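Local atomic coordinates of quinoline 2-oxidoreductase large subunit (Pseudomonas putida, PDB entry 1T3Q), a protein that hydroxylates quinoline at carbon 2 as the molybdenum-bearing subunit of a hydroxylase of the xanthine dehydrogenase family. Residues M1-L9 / G558-E566; L68-G77 / V116-I126. All blocks are in the same frame, centred on the assembly; numbering follows the deposited sequence.

Contact 1 of 2, residues M1-L9 / G558-E566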
loop_
_atom_site.group_PDB
_atom_site.type_symbol
_atom_site.label_atom_id
_atom_site.label_comp_id
_atom_site.label_asym_id
_atom_site.label_seq_id
_atom_site.Cartn_x
_atom_site.Cartn_y
_atom_site.Cartn_z
ATOM N N MET B 1 26.480 -25.859 14.254
ATOM C CA MET B 1 25.724 -24.580 14.156
ATOM C C MET B 1 24.250 -24.884 13.909
ATOM O O MET B 1 23.919 -25.737 13.091
ATOM C CB MET B 1 26.278 -23.736 13.008
ATOM C CG MET B 1 27.743 -23.361 13.172
ATOM S SD MET B 1 28.032 -22.400 14.672
ATOM C CE MET B 1 29.807 -22.107 14.534
ATOM N N MET B 2 23.370 -24.189 14.619
ATOM C CA MET B 2 21.938 -24.413 14.464
ATOM C C MET B 2 21.429 -24.143 13.048
ATOM O O MET B 2 20.463 -24.764 12.602
ATOM C CB MET B 2 21.158 -23.557 15.467
ATOM C CG MET B 2 21.316 -24.004 16.917
ATOM S SD MET B 2 21.001 -25.771 17.110
ATOM C CE MET B 2 19.262 -25.873 16.640
ATOM N N LYS B 3 22.082 -23.231 12.335
ATOM C CA LYS B 3 21.658 -22.900 10.975
ATOM C C LYS B 3 21.849 -24.073 10.015
ATOM O O LYS B 3 21.281 -24.086 8.924
ATOM C CB LYS B 3 22.424 -21.675 10.455
ATOM C CG LYS B 3 23.918 -21.888 10.283
ATOM C CD LYS B 3 24.595 -20.624 9.771
ATOM C CE LYS B 3 26.064 -20.860 9.476
ATOM N NZ LYS B 3 26.684 -19.671 8.832
ATOM N N HIS B 4 22.640 -25.060 10.430
ATOM C CA HIS B 4 22.906 -26.244 9.605
ATOM C C HIS B 4 21.798 -27.285 9.698
ATOM O O HIS B 4 21.716 -28.192 8.863
ATOM C CB HIS B 4 24.215 -26.910 10.044
ATOM C CG HIS B 4 25.440 -26.114 9.723
ATOM N ND1 HIS B 4 26.667 -26.379 10.294
ATOM C CD2 HIS B 4 25.637 -25.082 8.869
ATOM C CE1 HIS B 4 27.566 -25.543 9.807
ATOM N NE2 HIS B 4 26.968 -24.745 8.941
ATOM N N GLU B 5 20.958 -27.154 10.718
ATOM C CA GLU B 5 19.873 -28.095 10.968
ATOM C C GLU B 5 19.057 -28.493 9.744
ATOM O O GLU B 5 18.634 -27.644 8.958
ATOM C CB GLU B 5 18.917 -27.537 12.030
ATOM C CG GLU B 5 17.878 -28.554 12.487
ATOM C CD GLU B 5 16.788 -27.957 13.361
ATOM O OE1 GLU B 5 16.056 -28.745 13.998
ATOM O OE2 GLU B 5 16.651 -26.712 13.405
ATOM N N VAL B 6 18.829 -29.798 9.606
ATOM C CA VAL B 6 18.039 -30.343 8.508
ATOM C C VAL B 6 16.807 -30.961 9.153
ATOM O O VAL B 6 16.869 -32.065 9.685
ATOM C CB VAL B 6 18.810 -31.447 7.748
ATOM C CG1 VAL B 6 17.969 -31.977 6.592
ATOM C CG2 VAL B 6 20.135 -30.900 7.247
ATOM N N VAL B 7 15.689 -30.246 9.121
ATOM C CA VAL B 7 14.471 -30.749 9.736
ATOM C C VAL B 7 13.919 -31.942 8.977
ATOM O O VAL B 7 14.123 -32.075 7.771
ATOM C CB VAL B 7 13.393 -29.650 9.817
ATOM C CG1 VAL B 7 13.940 -28.456 10.600
ATOM C CG2 VAL B 7 12.970 -29.230 8.423
ATOM N N ALA B 8 13.221 -32.811 9.698
ATOM C CA ALA B 8 12.641 -34.001 9.098
ATOM C C ALA B 8 11.220 -33.710 8.640
ATOM O O ALA B 8 10.499 -32.955 9.285
ATOM C CB ALA B 8 12.640 -35.139 10.102
ATOM N N LEU B 9 10.824 -34.315 7.524
ATOM C CA LEU B 9 9.482 -34.122 6.996
ATOM C C LEU B 9 9.048 -35.319 6.170
ATOM O O LEU B 9 9.875 -36.047 5.627
ATOM C CB LEU B 9 9.426 -32.851 6.130
ATOM C CG LEU B 9 10.289 -32.767 4.860
ATOM C CD1 LEU B 9 9.633 -33.539 3.721
ATOM C CD2 LEU B 9 10.457 -31.307 4.447
ATOM N N GLY B 558 11.937 -24.843 6.871
ATOM C CA GLY B 558 11.992 -26.085 7.621
ATOM C C GLY B 558 12.285 -25.822 9.085
ATOM O O GLY B 558 11.538 -26.251 9.962
ATOM N N ARG B 559 13.371 -25.101 9.349
ATOM C CA ARG B 559 13.757 -24.768 10.718
ATOM C C ARG B 559 12.678 -23.997 11.476
ATOM O O ARG B 559 12.341 -24.341 12.607
ATOM C CB ARG B 559 15.039 -23.924 10.728
ATOM C CG ARG B 559 16.335 -24.668 10.440
ATOM C CD ARG B 559 17.505 -23.902 11.076
ATOM N NE ARG B 559 17.347 -23.848 12.529
ATOM C CZ ARG B 559 17.824 -22.889 13.321
ATOM N NH1 ARG B 559 17.612 -22.956 14.628
ATOM N NH2 ARG B 559 18.492 -21.857 12.821
ATOM N N ALA B 560 12.155 -22.934 10.863
ATOM C CA ALA B 560 11.139 -22.121 11.510
ATOM C C ALA B 560 9.875 -22.933 11.784
ATOM O O ALA B 560 9.304 -22.858 12.874
ATOM C CB ALA B 560 10.813 -20.904 10.654
ATOM N N ALA B 561 9.446 -23.710 10.797
ATOM C CA ALA B 561 8.247 -24.530 10.948
ATOM C C ALA B 561 8.453 -25.594 12.024
ATOM O O ALA B 561 7.525 -25.934 12.756
ATOM C CB ALA B 561 7.894 -25.190 9.623
ATOM N N SER B 562 9.676 -26.103 12.124
ATOM C CA SER B 562 9.992 -27.128 13.116
ATOM C C SER B 562 9.817 -26.601 14.535
ATOM O O SER B 562 9.298 -27.299 15.404
ATOM C CB SER B 562 11.427 -27.628 12.928
ATOM O OG SER B 562 11.767 -28.571 13.931
ATOM N N ILE B 563 10.248 -25.366 14.766
ATOM C CA ILE B 563 10.130 -24.773 16.090
ATOM C C ILE B 563 8.685 -24.752 16.562
ATOM O O ILE B 563 8.387 -25.162 17.686
ATOM C CB ILE B 563 10.681 -23.336 16.117
ATOM C CG1 ILE B 563 12.186 -23.357 15.826
ATOM C CG2 ILE B 563 10.396 -22.692 17.472
ATOM C CD1 ILE B 563 12.782 -21.990 15.633
ATOM N N VAL B 564 7.780 -24.274 15.713
ATOM C CA VAL B 564 6.384 -24.222 16.113
ATOM C C VAL B 564 5.751 -25.611 16.082
ATOM O O VAL B 564 4.863 -25.910 16.882
ATOM C CB VAL B 564 5.587 -23.220 15.242
ATOM C CG1 VAL B 564 6.121 -21.817 15.483
ATOM C CG2 VAL B 564 5.694 -23.580 13.770
ATOM N N ARG B 565 6.218 -26.465 15.176
ATOM C CA ARG B 565 5.703 -27.831 15.094
ATOM C C ARG B 565 5.968 -28.538 16.424
ATOM O O ARG B 565 5.092 -29.208 16.967
ATOM C CB ARG B 565 6.383 -28.607 13.960
ATOM C CG ARG B 565 5.944 -30.080 13.866
ATOM C CD ARG B 565 6.480 -30.768 12.607
ATOM N NE ARG B 565 7.923 -30.984 12.656
ATOM C CZ ARG B 565 8.627 -31.571 11.693
ATOM N NH1 ARG B 565 9.939 -31.728 11.827
ATOM N NH2 ARG B 565 8.022 -31.996 10.592
ATOM N N GLU B 566 7.177 -28.376 16.954
ATOM C CA GLU B 566 7.534 -29.004 18.223
ATOM C C GLU B 566 6.620 -28.553 19.356
ATOM O O GLU B 566 6.247 -29.351 20.203
ATOM C CB GLU B 566 8.995 -28.710 18.582
ATOM C CG GLU B 566 9.983 -29.491 17.736
ATOM C CD GLU B 566 9.833 -30.991 17.933
ATOM O OE1 GLU B 566 10.151 -31.756 16.995
ATOM O OE2 GLU B 566 9.399 -31.402 19.032
HETATM O O HOH W 1 14.313 -25.600 14.343
HETATM O O HOH W 2 13.857 -30.168 14.002
#

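Contact 2 of 2, residues L68-G77 / V116-I126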
loop_
_atom_site.group_PDB
_atom_site.type_symbol
_atom_site.label_atom_id
_atom_site.label_comp_id
_atom_site.label_asym_id
_atom_site.label_seq_id
_atom_site.Cartn_x
_atom_site.Cartn_y
_atom_site.Cartn_z
ATOM N N LEU B 68 12.689 24.211 -18.024
ATOM C CA LEU B 68 11.590 23.625 -18.784
ATOM C C LEU B 68 10.418 23.306 -17.862
ATOM O O LEU B 68 10.592 22.686 -16.815
ATOM C CB LEU B 68 12.048 22.348 -19.486
ATOM C CG LEU B 68 11.045 21.761 -20.482
ATOM C CD1 LEU B 68 10.999 22.647 -21.711
ATOM C CD2 LEU B 68 11.454 20.347 -20.870
ATOM N N PRO B 69 9.206 23.749 -18.228
ATOM C CA PRO B 69 8.045 23.463 -17.382
ATOM C C PRO B 69 7.859 21.969 -17.124
ATOM O O PRO B 69 8.058 21.143 -18.015
ATOM C CB PRO B 69 6.878 24.088 -18.155
ATOM C CG PRO B 69 7.394 24.209 -19.557
ATOM C CD PRO B 69 8.825 24.591 -19.373
ATOM N N GLY B 70 7.483 21.636 -15.893
ATOM C CA GLY B 70 7.289 20.244 -15.531
ATOM C C GLY B 70 8.513 19.641 -14.861
ATOM O O GLY B 70 8.415 18.621 -14.183
ATOM N N VAL B 71 9.671 20.266 -15.057
ATOM C CA VAL B 71 10.907 19.776 -14.459
ATOM C C VAL B 71 11.037 20.271 -13.026
ATOM O O VAL B 71 10.855 21.456 -12.747
ATOM C CB VAL B 71 12.139 20.232 -15.250
ATOM C CG1 VAL B 71 13.407 19.767 -14.540
ATOM C CG2 VAL B 71 12.084 19.670 -16.663
ATOM N N GLU B 72 11.364 19.355 -12.120
ATOM C CA GLU B 72 11.501 19.689 -10.712
ATOM C C GLU B 72 12.944 19.652 -10.236
ATOM O O GLU B 72 13.284 20.248 -9.214
ATOM C CB GLU B 72 10.672 18.716 -9.871
ATOM C CG GLU B 72 9.187 18.777 -10.157
ATOM C CD GLU B 72 8.565 20.080 -9.704
ATOM O OE1 GLU B 72 7.559 20.502 -10.311
ATOM O OE2 GLU B 72 9.075 20.679 -8.735
ATOM N N LEU B 73 13.801 18.968 -10.979
ATOM C CA LEU B 73 15.182 18.845 -10.549
ATOM C C LEU B 73 16.097 18.257 -11.606
ATOM O O LEU B 73 15.682 17.423 -12.408
ATOM C CB LEU B 73 15.220 17.974 -9.284
ATOM C CG LEU B 73 16.533 17.514 -8.634
ATOM C CD1 LEU B 73 16.218 16.934 -7.262
ATOM C CD2 LEU B 73 17.232 16.475 -9.500
ATOM N N VAL B 74 17.348 18.708 -11.608
ATOM C CA VAL B 74 18.353 18.192 -12.528
ATOM C C VAL B 74 19.661 18.096 -11.745
ATOM O O VAL B 74 20.142 19.092 -11.210
ATOM C CB VAL B 74 18.562 19.112 -13.746
ATOM C CG1 VAL B 74 19.632 18.524 -14.651
ATOM C CG2 VAL B 74 17.261 19.270 -14.515
ATOM N N TRP B 75 20.220 16.893 -11.668
ATOM C CA TRP B 75 21.469 16.667 -10.941
ATOM C C TRP B 75 22.591 16.205 -11.853
ATOM O O TRP B 75 22.354 15.515 -12.845
ATOM C CB TRP B 75 21.290 15.586 -9.868
ATOM C CG TRP B 75 20.683 16.024 -8.571
ATOM C CD1 TRP B 75 20.369 17.297 -8.186
ATOM C CD2 TRP B 75 20.341 15.175 -7.471
ATOM N NE1 TRP B 75 19.852 17.290 -6.910
ATOM C CE2 TRP B 75 19.824 16.001 -6.449
ATOM C CE3 TRP B 75 20.422 13.792 -7.249
ATOM C CZ2 TRP B 75 19.388 15.490 -5.222
ATOM C CZ3 TRP B 75 19.987 13.284 -6.028
ATOM C CH2 TRP B 75 19.479 14.134 -5.031
ATOM N N CYS B 76 23.817 16.593 -11.514
ATOM C CA CYS B 76 24.978 16.146 -12.265
ATOM C C CYS B 76 25.805 15.349 -11.252
ATOM O O CYS B 76 25.400 15.207 -10.099
ATOM C CB CYS B 76 25.771 17.332 -12.826
ATOM S SG CYS B 76 26.498 18.425 -11.594
ATOM N N GLY B 77 26.950 14.829 -11.675
ATOM C CA GLY B 77 27.774 14.036 -10.777
ATOM C C GLY B 77 28.174 14.695 -9.469
ATOM O O GLY B 77 28.253 14.027 -8.438
ATOM N N VAL B 116 25.397 10.650 -16.641
ATOM C CA VAL B 116 26.146 11.874 -16.372
ATOM C C VAL B 116 25.232 12.934 -15.768
ATOM O O VAL B 116 25.695 13.916 -15.185
ATOM C CB VAL B 116 26.808 12.430 -17.655
ATOM C CG1 VAL B 116 27.711 11.373 -18.267
ATOM C CG2 VAL B 116 25.753 12.876 -18.648
ATOM N N ALA B 117 23.927 12.728 -15.910
ATOM C CA ALA B 117 22.947 13.652 -15.362
ATOM C C ALA B 117 21.574 13.002 -15.300
ATOM O O ALA B 117 21.246 12.152 -16.126
ATOM C CB ALA B 117 22.879 14.921 -16.215
ATOM N N VAL B 118 20.783 13.393 -14.307
ATOM C CA VAL B 118 19.431 12.874 -14.165
ATOM C C VAL B 118 18.445 14.027 -14.052
ATOM O O VAL B 118 18.752 15.084 -13.487
ATOM C CB VAL B 118 19.273 11.956 -12.928
ATOM C CG1 VAL B 118 20.037 10.662 -13.148
ATOM C CG2 VAL B 118 19.761 12.666 -11.672
ATOM N N VAL B 119 17.258 13.821 -14.607
ATOM C CA VAL B 119 16.213 14.824 -14.570
ATOM C C VAL B 119 14.952 14.212 -13.976
ATOM O O VAL B 119 14.564 13.100 -14.339
ATOM C CB VAL B 119 15.869 15.333 -15.990
ATOM C CG1 VAL B 119 14.706 16.319 -15.920
ATOM C CG2 VAL B 119 17.099 15.984 -16.639
ATOM N N VAL B 120 14.334 14.926 -13.046
ATOM C CA VAL B 120 13.084 14.472 -12.454
ATOM C C VAL B 120 12.022 15.462 -12.926
ATOM O O VAL B 120 12.177 16.678 -12.771
ATOM C CB VAL B 120 13.151 14.463 -10.918
ATOM C CG1 VAL B 120 11.786 14.116 -10.341
ATOM C CG2 VAL B 120 14.182 13.434 -10.455
ATOM N N ALA B 121 10.948 14.946 -13.517
ATOM C CA ALA B 121 9.890 15.810 -14.023
ATOM C C ALA B 121 8.501 15.196 -13.837
ATOM O O ALA B 121 8.365 14.068 -13.366
ATOM C CB ALA B 121 10.139 16.119 -15.502
ATOM N N SER B 122 7.476 15.953 -14.220
ATOM C CA SER B 122 6.083 15.529 -14.082
ATOM C C SER B 122 5.732 14.275 -14.874
ATOM O O SER B 122 4.769 13.581 -14.548
ATOM C CB SER B 122 5.157 16.672 -14.502
ATOM O OG SER B 122 5.421 17.042 -15.841
ATOM N N SER B 123 6.502 13.992 -15.919
ATOM C CA SER B 123 6.277 12.805 -16.736
ATOM C C SER B 123 7.610 12.346 -17.291
ATOM O O SER B 123 8.561 13.126 -17.354
ATOM C CB SER B 123 5.327 13.106 -17.900
ATOM O OG SER B 123 6.010 13.764 -18.953
ATOM N N ARG B 124 7.684 11.079 -17.684
ATOM C CA ARG B 124 8.909 10.536 -18.251
ATOM C C ARG B 124 9.239 11.247 -19.567
ATOM O O ARG B 124 10.402 11.536 -19.851
ATOM C CB ARG B 124 8.747 9.028 -18.482
ATOM C CG ARG B 124 9.828 8.387 -19.329
ATOM C CD ARG B 124 11.194 8.388 -18.659
ATOM N NE ARG B 124 12.163 7.725 -19.525
ATOM C CZ ARG B 124 13.051 6.823 -19.117
ATOM N NH1 ARG B 124 13.112 6.469 -17.842
ATOM N NH2 ARG B 124 13.866 6.257 -19.995
ATOM N N ALA B 125 8.215 11.540 -20.362
ATOM C CA ALA B 125 8.426 12.210 -21.642
ATOM C C ALA B 125 9.051 13.591 -21.456
ATOM O O ALA B 125 9.968 13.967 -22.190
ATOM C CB ALA B 125 7.109 12.336 -22.396
ATOM N N ILE B 126 8.554 14.340 -20.479
ATOM C CA ILE B 126 9.075 15.677 -20.209
ATOM C C ILE B 126 10.483 15.601 -19.628
ATOM O O ILE B 126 11.323 16.457 -19.911
ATOM C CB ILE B 126 8.147 16.456 -19.250
ATOM C CG1 ILE B 126 6.820 16.757 -19.958
ATOM C CG2 ILE B 126 8.814 17.766 -18.806
ATOM C CD1 ILE B 126 5.807 17.493 -19.096
HETATM O O HOH W 3 28.042 14.470 -14.227
#

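Contact 1 of 2, residues M1-L9 / G558-E566
Over one face of the Arg559 guanidinium lies Met2 O, 3.1 Å above its plane and displaced toward the rim, while Glu5 OE2 comes to its edge. The carbonyl is badly angled for NE and forms no hydrogen bond with it; Glu5 does, through a salt bridge with OE2 3.1 Å from Arg559 NE and the partner 18° out of the guanidinium plane. Carboxylate and guanidinium planes are turned 53° apart, and NE alone bonds the carboxylate. The other nitrogens look elsewhere: NH2 to Thr629 O, NH1 to Asp621 of the second subunit. At Arg565 the acceptor lies in the guanidinium plane: NH1 and NH2 both close on Ala8 O, at 2.9 Å from NH1, and NH2 also bonds Val521 O. Between the two arginines, Val7 straddles the Gly558 peptide. With CG1 anti to the carbonyl carbon (chi1 -57°), that methyl rests 3.5 Å from Ser562 CB, and CG2 sits only 3.4 Å from Gly558 CA, tighter than usual; a beta carbon on Gly558 would clash there. Two waters finish the seam: one donates to Glu5 OE2 and to Arg559 O, the other joins Glu5 OE1 to Ser562 OG at 2.6 Å from each. Both carboxylate oxygens of Glu5 are thus engaged, and the N-terminal loop is fastened to helix 549-576 of the molybdopterin cofactor-binding domain by charge at Glu5 and by a doubly gripped carbonyl at Ala8. With two acidic partners, one across the subunit interface, Arg559 very likely stays protonated and ties this seam to the dimer contact.

Contact 2 of 2, residues L68-G77 / V116-I126
Glu72 N and Leu73 N both point to Val120 O, the first strongly at 2.9 Å and 167°, the second weakly at 3.3 Å; this is a classic beta bulge, which shifts the register by one residue. Val120 N answers to Leu73 O at 2.9 Å and 171°, and Trp75 and Val118 exchange a reciprocal pair of backbone bonds. The antiparallel pairing is bounded at one end by Ser122 N, bonded to Gly70 O, and at the other by a water joining Gly77 N to Val116 O. Gly70 follows the proline of a type II turn from Leu68 to Val71; a side chain there would collide with Ser122 OG and its own preceding carbonyl. On one face of the sheet, Val74 and Val119 stand side by side, pointing the same way, with their CG2 methyls 3.9 Å apart. Val71 instead meets Val119 at about a right angle, CG1 to CG1. With Val74 cut back to an alanine, both methyls that meet Val119 CG2 are gone, which would probably leave a gap on this face beside it. The opposite face carries Leu73, Trp75, Val118 and Val120: Trp75 CB rests 3.8 Å from Val118 CG2, while Leu73 CD2 lies over one face of the indole, offset toward its rim. Past the strand, Ile126 CG2, anti to its backbone N, reaches Pro69 O and Leu68 CD2, and Ser123 OG caps helix 124-131 by accepting from Ile126 N. Both strands belong to the hammerhead domain; strand 71-76 is an edge strand, within this chain, of a mixed sheet in which strand 115-121 pairs next with 43-49; helix 263-275 covers the Leu73 and Trp75 face, and helix 124-131 touches Val71 and Val119.

Contacts 1 and 2 belong to separate parts of the large subunit: their centres are 51 Å apart, their nearest atoms about 37 Å, and they do not touch. In sequence, contact 2 is nested inside the long loop that contact 1 closes, 548 residues lying between the two segments of contact 1. In contact 1 the side chain of Leu9 is about 12 Å from the bound pterin cytosine dinucleotide, and the contact borders the second copy of this subunit. Contact 2 faces other partners: Ala125 touches the medium and small subunits. One contact thus abuts the dimer interface, the other the accessory subunits.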